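Local coordinates for transcriptional regulator, SorC family (Enterococcus faecalis, PDB 2O0M), which probably binds DNA and a carbohydrate effector to regulate transcription as a member of the SorC family, at residues 206-211 with 288-293; 241-246 with 318-323; 248-253 with 258-263; 273-276 with 282-285. One frame throughout, in Å; residues are numbered along the deposited sequence.

Contact 1: 206-211 with 288-293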
# COMPACT_ATOMS: atom_id res chain seq x y z
N LEU A 206 10.03 -11.14 3.82
CA LEU A 206 9.97 -11.27 5.25
C LEU A 206 9.32 -12.61 5.50
O LEU A 206 8.16 -12.82 5.16
CB LEU A 206 9.14 -10.14 5.86
CG LEU A 206 8.89 -10.20 7.36
CD1 LEU A 206 10.17 -10.09 8.16
CD2 LEU A 206 7.95 -9.08 7.74
N TYR A 207 10.08 -13.54 6.07
CA TYR A 207 9.64 -14.93 6.11
C TYR A 207 8.81 -15.17 7.36
O TYR A 207 9.17 -15.92 8.26
CB TYR A 207 10.84 -15.88 5.93
CG TYR A 207 11.20 -16.02 4.46
CD1 TYR A 207 12.35 -15.48 3.93
CD2 TYR A 207 10.35 -16.69 3.59
CE1 TYR A 207 12.65 -15.62 2.57
CE2 TYR A 207 10.66 -16.83 2.21
CZ TYR A 207 11.80 -16.29 1.72
OH TYR A 207 12.06 -16.45 0.36
N VAL A 208 7.68 -14.47 7.39
CA VAL A 208 6.69 -14.55 8.44
C VAL A 208 5.42 -15.04 7.76
O VAL A 208 5.00 -14.45 6.77
CB VAL A 208 6.48 -13.16 9.09
CG1 VAL A 208 5.27 -13.17 10.02
CG2 VAL A 208 7.73 -12.74 9.85
N PRO A 209 4.83 -16.15 8.23
CA PRO A 209 3.57 -16.56 7.61
C PRO A 209 2.48 -15.48 7.67
O PRO A 209 2.46 -14.68 8.60
CB PRO A 209 3.16 -17.78 8.43
CG PRO A 209 4.46 -18.33 8.95
CD PRO A 209 5.27 -17.11 9.26
N GLU A 210 1.60 -15.46 6.67
CA GLU A 210 0.53 -14.45 6.62
C GLU A 210 -0.49 -14.64 7.74
O GLU A 210 -1.11 -13.68 8.17
CB GLU A 210 -0.15 -14.45 5.26
CG GLU A 210 0.60 -13.65 4.22
CD GLU A 210 0.47 -12.15 4.44
OE1 GLU A 210 -0.40 -11.53 3.81
OE2 GLU A 210 1.22 -11.60 5.26
N GLN A 211 -0.65 -15.89 8.17
CA GLN A 211 -1.36 -16.23 9.40
C GLN A 211 -0.37 -16.98 10.28
O GLN A 211 0.26 -17.94 9.82
CB GLN A 211 -2.58 -17.10 9.09
CG GLN A 211 -3.83 -16.32 8.68
CD GLN A 211 -3.99 -16.12 7.18
OE1 GLN A 211 -3.10 -16.48 6.39
NE2 GLN A 211 -5.13 -15.54 6.77
N PRO A 288 -2.11 -6.97 15.12
CA PRO A 288 -0.76 -6.94 15.69
C PRO A 288 0.30 -6.58 14.65
O PRO A 288 0.27 -7.07 13.52
CB PRO A 288 -0.59 -8.37 16.23
CG PRO A 288 -1.98 -8.82 16.52
CD PRO A 288 -2.77 -8.27 15.36
N ARG A 289 1.22 -5.70 15.03
CA ARG A 289 2.14 -5.09 14.07
C ARG A 289 3.40 -5.92 13.89
O ARG A 289 4.06 -6.30 14.87
CB ARG A 289 2.55 -3.68 14.51
CG ARG A 289 3.63 -3.07 13.63
CD ARG A 289 3.89 -1.63 14.00
NE ARG A 289 4.50 -1.51 15.33
CZ ARG A 289 5.82 -1.54 15.57
NH1 ARG A 289 6.69 -1.69 14.58
NH2 ARG A 289 6.27 -1.41 16.82
N ILE A 290 3.72 -6.20 12.64
CA ILE A 290 5.00 -6.78 12.26
C ILE A 290 5.50 -5.94 11.10
O ILE A 290 5.09 -6.17 9.97
CB ILE A 290 4.88 -8.24 11.83
CG1 ILE A 290 4.10 -9.05 12.87
CG2 ILE A 290 6.27 -8.82 11.58
CD1 ILE A 290 3.77 -10.46 12.45
N GLY A 291 6.34 -4.95 11.38
CA GLY A 291 6.83 -4.04 10.34
C GLY A 291 6.43 -2.59 10.60
O GLY A 291 6.41 -2.12 11.73
N LEU A 292 6.07 -1.88 9.53
CA LEU A 292 5.91 -0.43 9.58
C LEU A 292 4.88 0.06 10.59
O LEU A 292 3.79 -0.47 10.68
CB LEU A 292 5.49 0.07 8.19
CG LEU A 292 5.08 1.55 8.14
CD1 LEU A 292 6.30 2.43 7.89
CD2 LEU A 292 4.01 1.79 7.10
N GLN A 293 5.24 1.11 11.33
CA GLN A 293 4.27 1.86 12.14
C GLN A 293 3.64 3.00 11.35
O GLN A 293 4.33 3.75 10.68
CB GLN A 293 4.96 2.47 13.35
CG GLN A 293 5.60 1.48 14.27
CD GLN A 293 6.20 2.15 15.50
OE1 GLN A 293 5.51 2.86 16.23
NE2 GLN A 293 7.49 1.94 15.72
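L206 and V208 face I290 between two irregular loops that stay well apart: the nearest CA atoms, those of V208 and I290, are 8.8 Å from each other, and no backbone hydrogen bond bridges the gap. An inverse gamma turn centred on Y207 puts L206 and V208 on the same side, so both point their side chains at the other loop. I290 answers with both of its branches. Its ethyl arm ends in CD1, which meets V208 CG1 tip to tip at 3.9 Å, while its shorter branch, CG2, lies 4.2 Å from L206 CD2. The split follows from chi1 of -50°, which sets CG1 beside the backbone N and CG2 opposite it. Both loops belong to the putative sugar-binding domain, whose mostly parallel central strands and flanking helices recall a Rossmann-like fold; L230 of helix 224-234 touches both L206 and I290, and L220 of helix 214-221 touches V208. Branched aliphatic residues suit this buried place, filling it without a polar group. Beyond I290, G291 has a positive phi of 118°, a conformation that favours glycine, and its carbonyl O accepts a bond from R289 NH1 at 2.9 Å in the guanidinium plane.

Contact 2: 241-246 with 318-323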
# COMPACT_ATOMS: atom_id res chain seq x y z
N HIS A 241 1.38 1.63 -1.44
CA HIS A 241 0.28 0.85 -0.91
C HIS A 241 -1.02 1.18 -1.62
O HIS A 241 -1.12 2.22 -2.27
CB HIS A 241 0.14 1.12 0.59
CG HIS A 241 -0.35 2.50 0.92
ND1 HIS A 241 0.45 3.62 0.83
CD2 HIS A 241 -1.55 2.92 1.35
CE1 HIS A 241 -0.26 4.68 1.19
NE2 HIS A 241 -1.47 4.28 1.53
N SER A 242 -2.01 0.30 -1.49
CA SER A 242 -3.38 0.64 -1.85
C SER A 242 -4.15 0.96 -0.57
O SER A 242 -3.60 1.05 0.54
CB SER A 242 -4.04 -0.46 -2.70
OG SER A 242 -5.26 -0.02 -3.27
N ILE A 243 -5.44 1.20 -0.76
CA ILE A 243 -6.39 1.45 0.32
C ILE A 243 -7.50 0.45 0.12
O ILE A 243 -8.09 0.36 -0.96
CB ILE A 243 -6.93 2.89 0.25
CG1 ILE A 243 -5.78 3.90 0.39
CG2 ILE A 243 -7.97 3.14 1.33
CD1 ILE A 243 -6.13 5.28 -0.13
N GLY A 244 -7.79 -0.31 1.17
CA GLY A 244 -8.79 -1.36 1.09
C GLY A 244 -10.14 -0.91 1.60
O GLY A 244 -10.24 0.01 2.42
N ARG A 245 -11.19 -1.55 1.08
CA ARG A 245 -12.53 -1.43 1.62
C ARG A 245 -12.57 -2.35 2.84
O ARG A 245 -12.33 -3.56 2.73
CB ARG A 245 -13.55 -1.78 0.53
CG ARG A 245 -13.50 -0.81 -0.66
CD ARG A 245 -14.33 -1.21 -1.87
NE ARG A 245 -15.75 -1.23 -1.54
CZ ARG A 245 -16.47 -2.33 -1.32
NH1 ARG A 245 -15.91 -3.54 -1.40
NH2 ARG A 245 -17.75 -2.24 -1.01
N ALA A 246 -12.84 -1.78 4.01
CA ALA A 246 -12.54 -2.42 5.31
C ALA A 246 -13.14 -3.81 5.50
O ALA A 246 -12.42 -4.75 5.80
CB ALA A 246 -12.95 -1.52 6.45
N ALA A 318 -11.73 8.13 3.67
CA ALA A 318 -11.54 7.84 5.09
C ALA A 318 -10.07 7.70 5.44
O ALA A 318 -9.61 8.20 6.48
CB ALA A 318 -12.31 6.59 5.48
N TYR A 319 -9.31 7.02 4.59
CA TYR A 319 -7.88 6.86 4.85
C TYR A 319 -7.14 8.18 4.61
O TYR A 319 -6.27 8.56 5.39
CB TYR A 319 -7.23 5.76 4.00
CG TYR A 319 -5.73 5.85 4.13
CD1 TYR A 319 -5.08 5.40 5.28
CD2 TYR A 319 -4.97 6.51 3.17
CE1 TYR A 319 -3.70 5.54 5.45
CE2 TYR A 319 -3.60 6.66 3.33
CZ TYR A 319 -2.96 6.18 4.46
OH TYR A 319 -1.60 6.35 4.60
N MSE A 320 -7.45 8.85 3.51
CA MSE A 320 -6.64 9.99 3.09
C MSE A 320 -6.71 11.16 4.07
O MSE A 320 -5.83 12.03 4.06
CB MSE A 320 -6.98 10.40 1.65
CG MSE A 320 -6.57 9.38 0.60
SE MSE A 320 -4.65 9.13 0.42
CE MSE A 320 -4.20 10.98 0.17
N LYS A 321 -7.74 11.18 4.92
CA LYS A 321 -7.94 12.24 5.92
C LYS A 321 -6.70 12.51 6.75
O LYS A 321 -6.34 13.69 6.98
CB LYS A 321 -9.10 11.91 6.85
CG LYS A 321 -10.43 12.37 6.33
CD LYS A 321 -11.54 12.14 7.32
CE LYS A 321 -12.79 12.89 6.92
NZ LYS A 321 -13.96 12.55 7.77
N ASN A 322 -6.06 11.43 7.19
CA ASN A 322 -4.86 11.50 8.02
C ASN A 322 -3.58 10.98 7.35
O ASN A 322 -2.58 10.75 8.04
CB ASN A 322 -5.10 10.75 9.34
CG ASN A 322 -5.01 9.21 9.21
OD1 ASN A 322 -4.89 8.64 8.10
ND2 ASN A 322 -5.07 8.53 10.36
N ALA A 323 -3.59 10.79 6.03
CA ALA A 323 -2.40 10.39 5.28
C ALA A 323 -1.33 11.48 5.36
O ALA A 323 -1.67 12.66 5.51
CB ALA A 323 -2.74 10.12 3.83
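A chi1 of 70° swings the imidazole of H241 into the cramped position between its own backbone N and carbonyl carbon, while Y319, with chi1 at 168°, sends its ring away from its backbone N to meet it. The two side chains come from opposite directions and form an offset edge-to-face pair: the edge of H241 is turned toward the face of Y319, the planes at 75° and the centroids 5.4 Å apart. H241 NE2 leads, 3.7 Å from Y319 CE2. The polarised imidazole edge suits the electron-rich tyrosine face. Two residues on, where the strand is interrupted, I243 crosses the tyrosine at about a right angle. Its two branches divide the work: CG2 packs against Y319 CB, and CD1 lies 3.7 Å from Y319 CD2. The same CD1 lies 4.2 Å from SE of M320, a selenomethionine whose bent chain passes across it. The contact lays helix 313-320 against strand 238-245, a helix-on-sheet packing of the kind found in Rossmann-like domains. F273 meets the ring of H241, F277 stands edge-to-face with Y319, and A270 and S272 of the adjoining strand 270-272 also touch the tyrosine.

Contact 3: 248-253 with 258-263; sequences HMAARR and DEMVML. With PO4 (phosphate ion), chain B.
A250 offers its methyl group to M260 and L263, the bumps that reach over from the partner helix. Helices 246-252 and 257-265 run antiparallel as a helical hairpin, their short segments at 175° with axes 10.2 Å apart. A250 CB sits between two side-chain ends, 3.8 Å from M260 CE and 3.7 Å from L263 CD1. M260, a selenomethionine, bends at chi2 (52°) and again at chi3, which curls its end toward helix 246-252. There CE settles in the shallow hollow beside A250 and A251, 3.5 Å from A251 N and 3.8 Å from A251 CB. The small alanines suit this side because they let longer residues close in, and flexible M260 can mould itself to the hollow. Elsewhere, R252 grips a phosphate ion, probably from the crystallisation liquor: NH1 bonds O4 at 2.8 Å, almost straight at 176°, and NH2 bonds O3. K312 NZ and T153 OG1 are hydrogen-bonded to the same ion, while E182 pairs with R252 NE and probably steadies the guanidinium. Between the two segments the side chains meet by apolar contact alone, with no hydrogen bond across, whereas charge gathers at the anion; whether a natural phosphorylated ligand binds there remains undecided.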
# COMPACT_ATOMS: atom_id res chain seq x y z
N HIS A 248 -14.55 -5.87 3.35
CA HIS A 248 -14.05 -6.75 2.30
C HIS A 248 -12.65 -7.27 2.63
O HIS A 248 -12.38 -8.46 2.47
CB HIS A 248 -14.03 -6.00 0.96
CG HIS A 248 -13.92 -6.89 -0.24
ND1 HIS A 248 -12.73 -7.09 -0.91
CD2 HIS A 248 -14.85 -7.61 -0.91
CE1 HIS A 248 -12.93 -7.92 -1.92
NE2 HIS A 248 -14.21 -8.24 -1.94
N MSE A 249 -11.78 -6.40 3.13
CA MSE A 249 -10.43 -6.80 3.56
C MSE A 249 -10.49 -7.80 4.70
O MSE A 249 -9.80 -8.80 4.68
CB MSE A 249 -9.58 -5.61 4.05
CG MSE A 249 -9.13 -4.63 3.01
SE MSE A 249 -8.03 -5.38 1.58
CE MSE A 249 -7.39 -6.75 2.35
N ALA A 250 -11.34 -7.53 5.69
CA ALA A 250 -11.45 -8.40 6.84
C ALA A 250 -11.90 -9.82 6.45
O ALA A 250 -11.38 -10.80 6.97
CB ALA A 250 -12.42 -7.80 7.87
N ALA A 251 -12.85 -9.91 5.53
CA ALA A 251 -13.31 -11.21 5.04
C ALA A 251 -12.24 -11.91 4.20
O ALA A 251 -11.99 -13.11 4.38
CB ALA A 251 -14.57 -11.03 4.23
N ARG A 252 -11.63 -11.18 3.28
CA ARG A 252 -10.64 -11.79 2.39
C ARG A 252 -9.46 -12.35 3.16
O ARG A 252 -8.94 -13.43 2.83
CB ARG A 252 -10.14 -10.80 1.34
CG ARG A 252 -9.31 -11.46 0.29
CD ARG A 252 -9.02 -10.51 -0.85
NE ARG A 252 -7.99 -9.54 -0.51
CZ ARG A 252 -7.77 -8.41 -1.17
NH1 ARG A 252 -8.53 -8.07 -2.22
NH2 ARG A 252 -6.79 -7.61 -0.79
N ARG A 253 -9.02 -11.59 4.17
CA ARG A 253 -7.89 -11.96 5.03
C ARG A 253 -8.25 -12.96 6.12
O ARG A 253 -7.41 -13.30 6.96
CB ARG A 253 -7.30 -10.70 5.66
CG ARG A 253 -6.63 -9.77 4.63
CD ARG A 253 -6.26 -8.46 5.29
NE ARG A 253 -5.57 -7.52 4.40
CZ ARG A 253 -5.16 -6.32 4.81
NH1 ARG A 253 -5.37 -5.95 6.07
NH2 ARG A 253 -4.54 -5.50 3.96
N ASP A 258 -14.85 -12.65 15.88
CA ASP A 258 -14.94 -11.54 16.81
C ASP A 258 -14.46 -10.23 16.17
O ASP A 258 -15.07 -9.18 16.38
CB ASP A 258 -14.11 -11.82 18.08
CG ASP A 258 -14.75 -12.86 18.99
OD1 ASP A 258 -15.96 -13.15 18.89
OD2 ASP A 258 -14.03 -13.41 19.85
N GLU A 259 -13.38 -10.29 15.40
CA GLU A 259 -12.85 -9.08 14.76
C GLU A 259 -13.80 -8.55 13.69
O GLU A 259 -14.00 -7.34 13.59
CB GLU A 259 -11.47 -9.34 14.15
CG GLU A 259 -10.37 -9.50 15.20
CD GLU A 259 -9.03 -9.94 14.61
OE1 GLU A 259 -8.99 -10.93 13.85
OE2 GLU A 259 -8.00 -9.30 14.92
N MSE A 260 -14.38 -9.45 12.91
CA MSE A 260 -15.32 -9.05 11.87
C MSE A 260 -16.51 -8.32 12.48
O MSE A 260 -16.92 -7.27 12.01
CB MSE A 260 -15.81 -10.28 11.10
CG MSE A 260 -16.93 -9.99 10.15
SE MSE A 260 -16.54 -8.50 8.92
CE MSE A 260 -15.70 -9.60 7.61
N VAL A 261 -17.07 -8.91 13.54
CA VAL A 261 -18.22 -8.30 14.20
C VAL A 261 -17.85 -6.94 14.79
O VAL A 261 -18.62 -5.99 14.67
CB VAL A 261 -18.81 -9.22 15.28
CG1 VAL A 261 -19.86 -8.48 16.11
CG2 VAL A 261 -19.40 -10.45 14.63
N MSE A 262 -16.67 -6.86 15.41
CA MSE A 262 -16.16 -5.61 16.00
C MSE A 262 -16.00 -4.53 14.90
O MSE A 262 -16.40 -3.38 15.08
CB MSE A 262 -14.85 -5.89 16.78
CG MSE A 262 -14.38 -4.80 17.78
SE MSE A 262 -12.91 -5.30 19.10
CE MSE A 262 -12.09 -6.79 18.19
N LEU A 263 -15.46 -4.90 13.75
CA LEU A 263 -15.26 -3.93 12.67
C LEU A 263 -16.57 -3.37 12.11
O LEU A 263 -16.66 -2.19 11.79
CB LEU A 263 -14.44 -4.55 11.53
CG LEU A 263 -12.95 -4.72 11.84
CD1 LEU A 263 -12.30 -5.54 10.76
CD2 LEU A 263 -12.23 -3.38 11.99
P PO4 B . -7.36 -4.37 -2.98
O1 PO4 B . -8.48 -3.48 -2.58
O2 PO4 B . -6.49 -3.77 -4.01
O3 PO4 B . -6.61 -4.81 -1.76
O4 PO4 B . -7.94 -5.64 -3.52

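Contact 4: 273-276 with 282-285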
# COMPACT_ATOMS: atom_id res chain seq x y z
N PHE A 273 -2.32 -0.81 5.73
CA PHE A 273 -1.21 -1.27 6.60
C PHE A 273 -1.65 -2.06 7.83
O PHE A 273 -0.90 -2.17 8.81
CB PHE A 273 -0.33 -0.10 7.06
CG PHE A 273 0.11 0.82 5.97
CD1 PHE A 273 1.13 0.47 5.11
CD2 PHE A 273 -0.46 2.07 5.85
CE1 PHE A 273 1.54 1.36 4.11
CE2 PHE A 273 -0.05 2.95 4.85
CZ PHE A 273 0.94 2.59 4.00
N GLY A 274 -2.86 -2.62 7.80
CA GLY A 274 -3.38 -3.34 8.96
C GLY A 274 -4.02 -2.46 10.00
O GLY A 274 -4.22 -2.89 11.16
N TYR A 275 -4.32 -1.22 9.61
CA TYR A 275 -5.15 -0.30 10.40
C TYR A 275 -6.49 -0.14 9.73
O TYR A 275 -6.56 -0.09 8.50
CB TYR A 275 -4.49 1.07 10.54
CG TYR A 275 -3.11 1.04 11.16
CD1 TYR A 275 -2.93 1.26 12.52
CD2 TYR A 275 -1.99 0.77 10.39
CE1 TYR A 275 -1.66 1.22 13.08
CE2 TYR A 275 -0.73 0.73 10.94
CZ TYR A 275 -0.55 0.96 12.28
OH TYR A 275 0.72 0.92 12.81
N PHE A 276 -7.55 -0.03 10.53
CA PHE A 276 -8.90 0.19 10.01
C PHE A 276 -9.43 1.55 10.43
O PHE A 276 -9.28 1.92 11.59
CB PHE A 276 -9.83 -0.93 10.48
CG PHE A 276 -9.49 -2.26 9.89
CD1 PHE A 276 -10.13 -2.70 8.75
CD2 PHE A 276 -8.46 -3.03 10.42
CE1 PHE A 276 -9.80 -3.90 8.17
CE2 PHE A 276 -8.10 -4.24 9.83
CZ PHE A 276 -8.77 -4.67 8.72
N LYS A 282 -10.76 8.15 11.87
CA LYS A 282 -10.28 7.60 13.13
C LYS A 282 -9.88 6.13 12.96
O LYS A 282 -10.60 5.37 12.32
CB LYS A 282 -11.38 7.70 14.18
CG LYS A 282 -11.03 7.11 15.54
CD LYS A 282 -12.27 7.05 16.43
CE LYS A 282 -12.00 6.28 17.71
NZ LYS A 282 -13.22 6.16 18.55
N VAL A 283 -8.76 5.74 13.56
CA VAL A 283 -8.37 4.34 13.64
C VAL A 283 -9.28 3.66 14.66
O VAL A 283 -9.23 3.98 15.85
CB VAL A 283 -6.89 4.18 14.06
CG1 VAL A 283 -6.52 2.71 14.28
CG2 VAL A 283 -5.98 4.79 13.00
N VAL A 284 -10.12 2.75 14.18
CA VAL A 284 -11.05 2.00 15.05
C VAL A 284 -10.50 0.64 15.48
O VAL A 284 -10.98 0.05 16.46
CB VAL A 284 -12.43 1.82 14.37
CG1 VAL A 284 -13.07 3.17 14.07
CG2 VAL A 284 -12.32 0.99 13.09
N TYR A 285 -9.50 0.15 14.75
CA TYR A 285 -8.83 -1.12 15.08
C TYR A 285 -7.50 -1.26 14.34
O TYR A 285 -7.33 -0.70 13.26
CB TYR A 285 -9.74 -2.30 14.72
CG TYR A 285 -9.26 -3.65 15.21
CD1 TYR A 285 -9.23 -3.94 16.57
CD2 TYR A 285 -8.88 -4.64 14.31
CE1 TYR A 285 -8.81 -5.18 17.02
CE2 TYR A 285 -8.45 -5.89 14.76
CZ TYR A 285 -8.42 -6.15 16.12
OH TYR A 285 -8.01 -7.37 16.60
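F276 faces Y285 as an antiparallel hydrogen-bonded pair, CA to CA 5.2 Å, in the beta hairpin of strands 275-277 and 283-286. F276 N donates to Y285 O at 2.8 Å, nearly straight at 164°, and F276 O takes the N-H of V284, also at 2.8 Å. V283 CA adds a CA-H...O contact to that same carbonyl oxygen. Followed outward, the phenylalanine begins with CB, 4.1 Å from V284 CG2 and close to Y285 O. CG is touched by L263 CD2 from helix 257-265. With CG anti to the carbonyl carbon (chi1 -67°), one ring edge lies by Y285: its CD2 is near Y285 O and 4.2 Å from CD2 of Y285, whose ring is met at its edge. On the other edge CD1 again nears L263 CD2, and beyond it CE1 meets the carbonyl O of A246. Phenylalanine suits this buried position by being wholly apolar, whereas Y285 can carry a hydroxyl to a more open place, where it bonds E259. Y275 touches V283 CG1 with its ring edge and ends in a bond to L294 N. The hairpin thus extends the mixed sheet beyond strand 270-272, with helix 257-265 packed over F276 and Y285.

In contacts 1 and 2 every touching residue is buried, whereas contacts 3 and 4 reach partly to the surface. Loop meets loop in contact 1 through aliphatic branches alone; contact 2 joins helix to strand and combines an aromatic pair with aliphatic packing. Contact 3 pairs two helices by shape, and only contact 4 has hydrogen bonds across its segments, as befits neighbouring strands. Contacts 2 and 4 reach the same sheet and are bridged by F273, which touches H241 and Y319. Contact 3 follows directly from contact 2, strand 238-245 running into helix 246-252, and meets contact 4 through L263 against F276. The loop 288-293 of contact 1 touches contact 4 where L292 packs on F273.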